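Local structure of sensor protein (Haloarcula marismortui ATCC 43049, 3BWL) at residues 77-91 / 100-112. The protein probably acts as a sensor histidine kinase that uses ATP to phosphorylate a protein histidine, this chain being a PAS domain with indole-3-carbaldehyde in its pocket. Residues are numbered along the deposited sequence; the frame is centred on the assembly and turned at random.
With I3A (1H-indole-3-carbaldehyde), chain F.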
loop_
_atom_site.group_PDB
_atom_site.type_symbol
_atom_site.label_atom_id
_atom_site.label_comp_id
_atom_site.label_asym_id
_atom_site.label_seq_id
_atom_site.Cartn_x
_atom_site.Cartn_y
_atom_site.Cartn_z
ATOM N N GLN A 77 8.677 -14.730 -15.137
ATOM C CA GLN A 77 7.496 -14.166 -14.483
ATOM C C GLN A 77 7.172 -12.752 -14.998
ATOM O O GLN A 77 6.028 -12.478 -15.400
ATOM C CB GLN A 77 7.709 -14.104 -12.961
ATOM C CG GLN A 77 6.477 -13.675 -12.147
ATOM C CD GLN A 77 5.434 -14.768 -12.020
ATOM O OE1 GLN A 77 5.096 -15.435 -12.997
ATOM N NE2 GLN A 77 4.928 -14.971 -10.808
ATOM N N LEU A 78 8.167 -11.871 -14.967
ATOM C CA LEU A 78 7.947 -10.426 -15.296
ATOM C C LEU A 78 7.611 -10.216 -16.777
ATOM O O LEU A 78 6.731 -9.407 -17.106
ATOM C CB LEU A 78 9.172 -9.608 -14.912
ATOM C CG LEU A 78 9.590 -9.608 -13.443
ATOM C CD1 LEU A 78 10.882 -8.761 -13.201
ATOM C CD2 LEU A 78 8.409 -9.093 -12.587
ATOM N N SER A 79 8.287 -10.960 -17.657
ATOM C CA SER A 79 8.083 -10.777 -19.104
ATOM C C SER A 79 6.664 -11.169 -19.556
ATOM O O SER A 79 6.195 -10.691 -20.584
ATOM C CB SER A 79 9.149 -11.522 -19.914
ATOM O OG SER A 79 9.044 -12.913 -19.703
ATOM N N GLY A 80 5.985 -12.028 -18.785
ATOM C CA GLY A 80 4.631 -12.470 -19.135
ATOM C C GLY A 80 3.536 -11.437 -18.824
ATOM O O GLY A 80 2.436 -11.550 -19.330
ATOM N N PHE A 81 3.836 -10.433 -18.003
ATOM C CA PHE A 81 2.849 -9.376 -17.630
ATOM C C PHE A 81 2.549 -8.379 -18.743
ATOM O O PHE A 81 3.471 -7.818 -19.357
ATOM C CB PHE A 81 3.360 -8.590 -16.414
ATOM C CG PHE A 81 3.040 -9.227 -15.114
ATOM C CD1 PHE A 81 3.700 -10.388 -14.711
ATOM C CD2 PHE A 81 2.079 -8.649 -14.253
ATOM C CE1 PHE A 81 3.422 -10.983 -13.478
ATOM C CE2 PHE A 81 1.799 -9.265 -12.999
ATOM C CZ PHE A 81 2.465 -10.410 -12.635
ATOM N N SER A 82 1.262 -8.174 -19.006
ATOM C CA SER A 82 0.821 -7.028 -19.772
ATOM C C SER A 82 0.774 -5.797 -18.862
ATOM O O SER A 82 0.663 -5.927 -17.656
ATOM C CB SER A 82 -0.568 -7.320 -20.300
ATOM O OG SER A 82 -0.476 -8.337 -21.280
ATOM N N VAL A 83 0.886 -4.605 -19.439
ATOM C CA VAL A 83 0.719 -3.384 -18.637
ATOM C C VAL A 83 -0.647 -3.429 -17.946
ATOM O O VAL A 83 -1.661 -3.750 -18.578
ATOM C CB VAL A 83 0.857 -2.068 -19.489
ATOM C CG1 VAL A 83 0.584 -0.832 -18.634
ATOM C CG2 VAL A 83 2.234 -1.974 -20.115
ATOM N N ASP A 84 -0.643 -3.096 -16.654
ATOM C CA ASP A 84 -1.822 -3.070 -15.753
ATOM C C ASP A 84 -2.337 -4.435 -15.284
ATOM O O ASP A 84 -3.309 -4.498 -14.503
ATOM C CB ASP A 84 -2.958 -2.161 -16.291
ATOM C CG ASP A 84 -2.621 -0.664 -16.163
ATOM O OD1 ASP A 84 -1.648 -0.317 -15.443
ATOM O OD2 ASP A 84 -3.332 0.183 -16.775
ATOM N N GLU A 85 -1.653 -5.500 -15.704
ATOM C CA GLU A 85 -1.948 -6.860 -15.275
ATOM C C GLU A 85 -1.481 -7.065 -13.848
ATOM O O GLU A 85 -0.429 -6.550 -13.465
ATOM C CB GLU A 85 -1.284 -7.924 -16.179
ATOM C CG GLU A 85 -1.600 -9.394 -15.715
ATOM C CD GLU A 85 -1.022 -10.466 -16.650
ATOM O OE1 GLU A 85 -0.435 -10.088 -17.687
ATOM O OE2 GLU A 85 -1.190 -11.688 -16.353
ATOM N N ARG A 86 -2.296 -7.791 -13.081
ATOM C CA ARG A 86 -1.976 -8.197 -11.702
ATOM C C ARG A 86 -2.045 -9.704 -11.587
ATOM O O ARG A 86 -2.889 -10.358 -12.223
ATOM C CB ARG A 86 -3.012 -7.634 -10.721
ATOM C CG ARG A 86 -3.066 -6.135 -10.615
ATOM C CD ARG A 86 -4.144 -5.682 -9.630
ATOM N NE ARG A 86 -5.495 -5.938 -10.158
ATOM C CZ ARG A 86 -6.623 -5.992 -9.433
ATOM N NH1 ARG A 86 -6.629 -5.858 -8.097
ATOM N NH2 ARG A 86 -7.774 -6.217 -10.053
ATOM N N ARG A 87 -1.150 -10.265 -10.778
ATOM C CA ARG A 87 -1.134 -11.689 -10.461
ATOM C C ARG A 87 -0.771 -11.888 -9.000
ATOM O O ARG A 87 0.023 -11.131 -8.453
ATOM C CB ARG A 87 -0.072 -12.415 -11.287
ATOM C CG ARG A 87 -0.352 -12.453 -12.733
ATOM C CD ARG A 87 0.442 -13.590 -13.391
ATOM N NE ARG A 87 0.586 -13.269 -14.789
ATOM C CZ ARG A 87 1.615 -13.625 -15.542
ATOM N NH1 ARG A 87 2.610 -14.348 -15.032
ATOM N NH2 ARG A 87 1.638 -13.267 -16.825
ATOM N N LYS A 88 -1.339 -12.918 -8.378
ATOM C CA LYS A 88 -0.932 -13.346 -7.040
ATOM C C LYS A 88 -0.204 -14.700 -7.113
ATOM O O LYS A 88 -0.619 -15.622 -7.827
ATOM C CB LYS A 88 -2.158 -13.496 -6.135
ATOM C CG LYS A 88 -2.956 -12.228 -5.957
ATOM C CD LYS A 88 -3.974 -12.360 -4.855
ATOM C CE LYS A 88 -5.186 -13.145 -5.300
ATOM N NZ LYS A 88 -6.217 -13.164 -4.209
ATOM N N PHE A 89 0.890 -14.823 -6.376
ATOM C CA PHE A 89 1.660 -16.056 -6.364
ATOM C C PHE A 89 2.476 -16.123 -5.090
ATOM O O PHE A 89 2.723 -15.104 -4.441
ATOM C CB PHE A 89 2.615 -16.143 -7.573
ATOM C CG PHE A 89 3.601 -14.980 -7.656
ATOM C CD1 PHE A 89 4.851 -15.058 -7.043
ATOM C CD2 PHE A 89 3.266 -13.819 -8.356
ATOM C CE1 PHE A 89 5.742 -13.995 -7.112
ATOM C CE2 PHE A 89 4.152 -12.738 -8.441
ATOM C CZ PHE A 89 5.404 -12.831 -7.818
ATOM N N GLU A 90 2.962 -17.317 -4.786
ATOM C CA GLU A 90 3.691 -17.542 -3.557
ATOM C C GLU A 90 5.185 -17.313 -3.749
ATOM O O GLU A 90 5.753 -17.656 -4.791
ATOM C CB GLU A 90 3.394 -18.968 -3.048
ATOM C CG GLU A 90 4.247 -19.427 -1.880
ATOM C CD GLU A 90 4.009 -20.905 -1.472
ATOM O OE1 GLU A 90 3.354 -21.679 -2.209
ATOM O OE2 GLU A 90 4.513 -21.284 -0.383
ATOM N N GLY A 91 5.815 -16.758 -2.716
ATOM C CA GLY A 91 7.270 -16.641 -2.668
ATOM C C GLY A 91 7.740 -17.009 -1.280
ATOM O O GLY A 91 6.908 -17.299 -0.404
ATOM N N THR A 100 13.107 -17.811 7.303
ATOM C CA THR A 100 12.366 -17.594 6.055
ATOM C C THR A 100 10.948 -17.142 6.346
ATOM O O THR A 100 10.400 -17.416 7.410
ATOM C CB THR A 100 12.360 -18.831 5.154
ATOM O OG1 THR A 100 11.707 -19.922 5.828
ATOM C CG2 THR A 100 13.827 -19.222 4.799
HETATM N N MSE A 101 10.357 -16.501 5.351
HETATM C CA MSE A 101 9.037 -15.945 5.485
HETATM C C MSE A 101 8.226 -16.334 4.248
HETATM O O MSE A 101 8.536 -15.858 3.189
HETATM C CB MSE A 101 9.137 -14.419 5.546
HETATM C CG MSE A 101 7.767 -13.797 5.721
HETATM SE SE MSE A 101 7.939 -11.851 5.476
HETATM C CE MSE A 101 9.382 -11.643 6.514
ATOM N N SER A 102 7.210 -17.174 4.391
ATOM C CA SER A 102 6.320 -17.461 3.267
ATOM C C SER A 102 5.419 -16.274 3.007
ATOM O O SER A 102 4.860 -15.703 3.931
ATOM C CB SER A 102 5.462 -18.703 3.529
ATOM O OG SER A 102 6.252 -19.858 3.379
ATOM N N VAL A 103 5.291 -15.896 1.724
ATOM C CA VAL A 103 4.474 -14.742 1.380
ATOM C C VAL A 103 3.605 -15.041 0.187
ATOM O O VAL A 103 3.910 -15.939 -0.622
ATOM C CB VAL A 103 5.340 -13.487 1.037
ATOM C CG1 VAL A 103 6.112 -13.030 2.277
ATOM C CG2 VAL A 103 6.349 -13.818 -0.117
ATOM N N GLU A 104 2.506 -14.318 0.111
ATOM C CA GLU A 104 1.798 -14.196 -1.151
ATOM C C GLU A 104 2.074 -12.813 -1.694
ATOM O O GLU A 104 1.748 -11.790 -1.033
ATOM C CB GLU A 104 0.296 -14.407 -1.005
ATOM C CG GLU A 104 -0.428 -14.266 -2.350
ATOM C CD GLU A 104 -1.926 -14.396 -2.227
ATOM O OE1 GLU A 104 -2.561 -13.517 -1.594
ATOM O OE2 GLU A 104 -2.488 -15.363 -2.786
ATOM N N VAL A 105 2.647 -12.789 -2.901
ATOM C CA VAL A 105 2.978 -11.546 -3.575
ATOM C C VAL A 105 1.839 -11.175 -4.498
ATOM O O VAL A 105 1.347 -12.035 -5.265
ATOM C CB VAL A 105 4.259 -11.705 -4.474
ATOM C CG1 VAL A 105 4.623 -10.394 -5.077
ATOM C CG2 VAL A 105 5.429 -12.213 -3.660
ATOM N N HIS A 106 1.350 -9.944 -4.379
ATOM C CA HIS A 106 0.400 -9.425 -5.387
ATOM C C HIS A 106 1.202 -8.448 -6.247
ATOM O O HIS A 106 1.605 -7.384 -5.777
ATOM C CB HIS A 106 -0.816 -8.724 -4.703
ATOM C CG HIS A 106 -2.012 -8.570 -5.587
ATOM N ND1 HIS A 106 -3.218 -8.085 -5.124
ATOM C CD2 HIS A 106 -2.198 -8.842 -6.907
ATOM C CE1 HIS A 106 -4.099 -8.065 -6.119
ATOM N NE2 HIS A 106 -3.510 -8.535 -7.207
ATOM N N LEU A 107 1.430 -8.836 -7.525
ATOM C CA LEU A 107 2.314 -8.098 -8.369
ATOM C C LEU A 107 1.546 -7.393 -9.496
ATOM O O LEU A 107 0.640 -7.977 -10.110
ATOM C CB LEU A 107 3.335 -9.069 -8.969
ATOM C CG LEU A 107 4.444 -8.539 -9.882
ATOM C CD1 LEU A 107 5.380 -7.672 -9.065
ATOM C CD2 LEU A 107 5.254 -9.702 -10.425
ATOM N N LEU A 108 1.948 -6.154 -9.771
ATOM C CA LEU A 108 1.313 -5.316 -10.792
ATOM C C LEU A 108 2.362 -4.794 -11.753
ATOM O O LEU A 108 3.395 -4.323 -11.303
ATOM C CB LEU A 108 0.671 -4.089 -10.095
ATOM C CG LEU A 108 0.173 -2.956 -11.003
ATOM C CD1 LEU A 108 -0.998 -3.393 -11.948
ATOM C CD2 LEU A 108 -0.233 -1.733 -10.198
ATOM N N ARG A 109 2.120 -4.855 -13.072
ATOM C CA ARG A 109 2.979 -4.152 -14.021
ATOM C C ARG A 109 2.240 -2.856 -14.332
ATOM O O ARG A 109 1.032 -2.892 -14.607
ATOM C CB ARG A 109 3.162 -4.954 -15.339
ATOM C CG ARG A 109 4.064 -4.203 -16.345
ATOM C CD ARG A 109 4.509 -5.073 -17.543
ATOM N NE ARG A 109 5.889 -4.743 -17.896
ATOM C CZ ARG A 109 6.771 -5.572 -18.457
ATOM N NH1 ARG A 109 6.437 -6.811 -18.799
ATOM N NH2 ARG A 109 8.002 -5.141 -18.685
ATOM N N PHE A 110 2.934 -1.721 -14.270
ATOM C CA PHE A 110 2.257 -0.435 -14.549
ATOM C C PHE A 110 3.237 0.636 -14.928
ATOM O O PHE A 110 4.457 0.445 -14.835
ATOM C CB PHE A 110 1.372 0.005 -13.379
ATOM C CG PHE A 110 2.123 0.622 -12.197
ATOM C CD1 PHE A 110 1.645 1.791 -11.611
ATOM C CD2 PHE A 110 3.273 0.040 -11.671
ATOM C CE1 PHE A 110 2.293 2.337 -10.499
ATOM C CE2 PHE A 110 3.928 0.593 -10.565
ATOM C CZ PHE A 110 3.428 1.732 -9.993
ATOM N N ASN A 111 2.699 1.750 -15.415
ATOM C CA ASN A 111 3.523 2.850 -15.842
ATOM C C ASN A 111 3.660 3.783 -14.660
ATOM O O ASN A 111 2.677 4.376 -14.202
ATOM C CB ASN A 111 2.878 3.555 -17.036
ATOM C CG ASN A 111 3.742 4.652 -17.579
ATOM O OD1 ASN A 111 4.223 5.503 -16.835
ATOM N ND2 ASN A 111 3.962 4.636 -18.880
ATOM N N LEU A 112 4.874 3.886 -14.140
ATOM C CA LEU A 112 5.115 4.721 -12.982
ATOM C C LEU A 112 5.937 5.943 -13.378
ATOM O O LEU A 112 7.151 5.839 -13.625
ATOM C CB LEU A 112 5.826 3.946 -11.865
ATOM C CG LEU A 112 6.156 4.737 -10.595
ATOM C CD1 LEU A 112 4.857 5.227 -9.875
ATOM C CD2 LEU A 112 7.034 3.884 -9.645
HETATM O O I3A F . 8.525 -8.157 -6.136
HETATM C "C3'" I3A F . 8.628 -9.027 -5.278
HETATM C C3 I3A F . 8.782 -10.468 -5.681
HETATM C C2 I3A F . 8.988 -11.467 -4.693
HETATM N N I3A F . 9.108 -12.610 -5.448
HETATM C C8 I3A F . 9.014 -12.360 -6.785
HETATM C C9 I3A F . 8.830 -10.996 -6.988
HETATM C C4 I3A F . 8.680 -10.474 -8.290
HETATM C C5 I3A F . 8.769 -11.353 -9.401
HETATM C C6 I3A F . 8.992 -12.726 -9.201
HETATM C C7 I3A F . 9.103 -13.226 -7.888
HETATM O O HOH W 1 -0.047 1.864 -15.890
HETATM O O HOH W 2 -5.314 -13.847 -1.610
HETATM O O HOH W 3 6.309 -19.853 0.707
#
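Phe-89 and Val-105 face each other as a hydrogen-bonded pair in the antiparallel hairpin of strands 86-94 and 100-112, part of the five-stranded sheet of the PAS fold. The Phe-89 ring lies with one face on Val-105, whose CB sits 3.9 Å from the ring centroid in a CH-pi contact. With chi1 at 58°, CG of Phe-89 lies between its own backbone N and carbonyl carbon, which swings the ring across to Val-105 and leaves CE1 3.5 Å from C7 of the bound indole-3-carbaldehyde. Val-105 CG2 and Leu-78 CD2 line the same pocket, and Leu-107 CD2 fits between Leu-78, Phe-81 and the edge of the Phe-89 ring.

On the sheet face that meets the second subunit, Lys-88 lays CG over the His-106 ring, 3.8 Å from its centroid, while His-106 ND1 is hydrogen-bonded to OD1 of Asp-28 of that subunit.

Arg-109 runs along the Phe-81 to Val-83 part of the loop before strand 86-94. Arg-109 CB packs on Phe-81 CB and lies 3.5 Å from Ser-82 O; CG passes Val-83 CA, and CD approaches Phe-81 O. Beyond the bend at chi3, NE stays 4.2 Å from Phe-81 O, too far to bond, and CZ lies 4.1 Å from both Leu-78 O and Phe-81 O. NH2 makes a salt bridge with Asp-116 OD2. Arg-109 NH1 donates to Phe-81 O at 3.2 Å, with an N-H...O angle of 152° and the oxygen 18° out of the guanidinium plane.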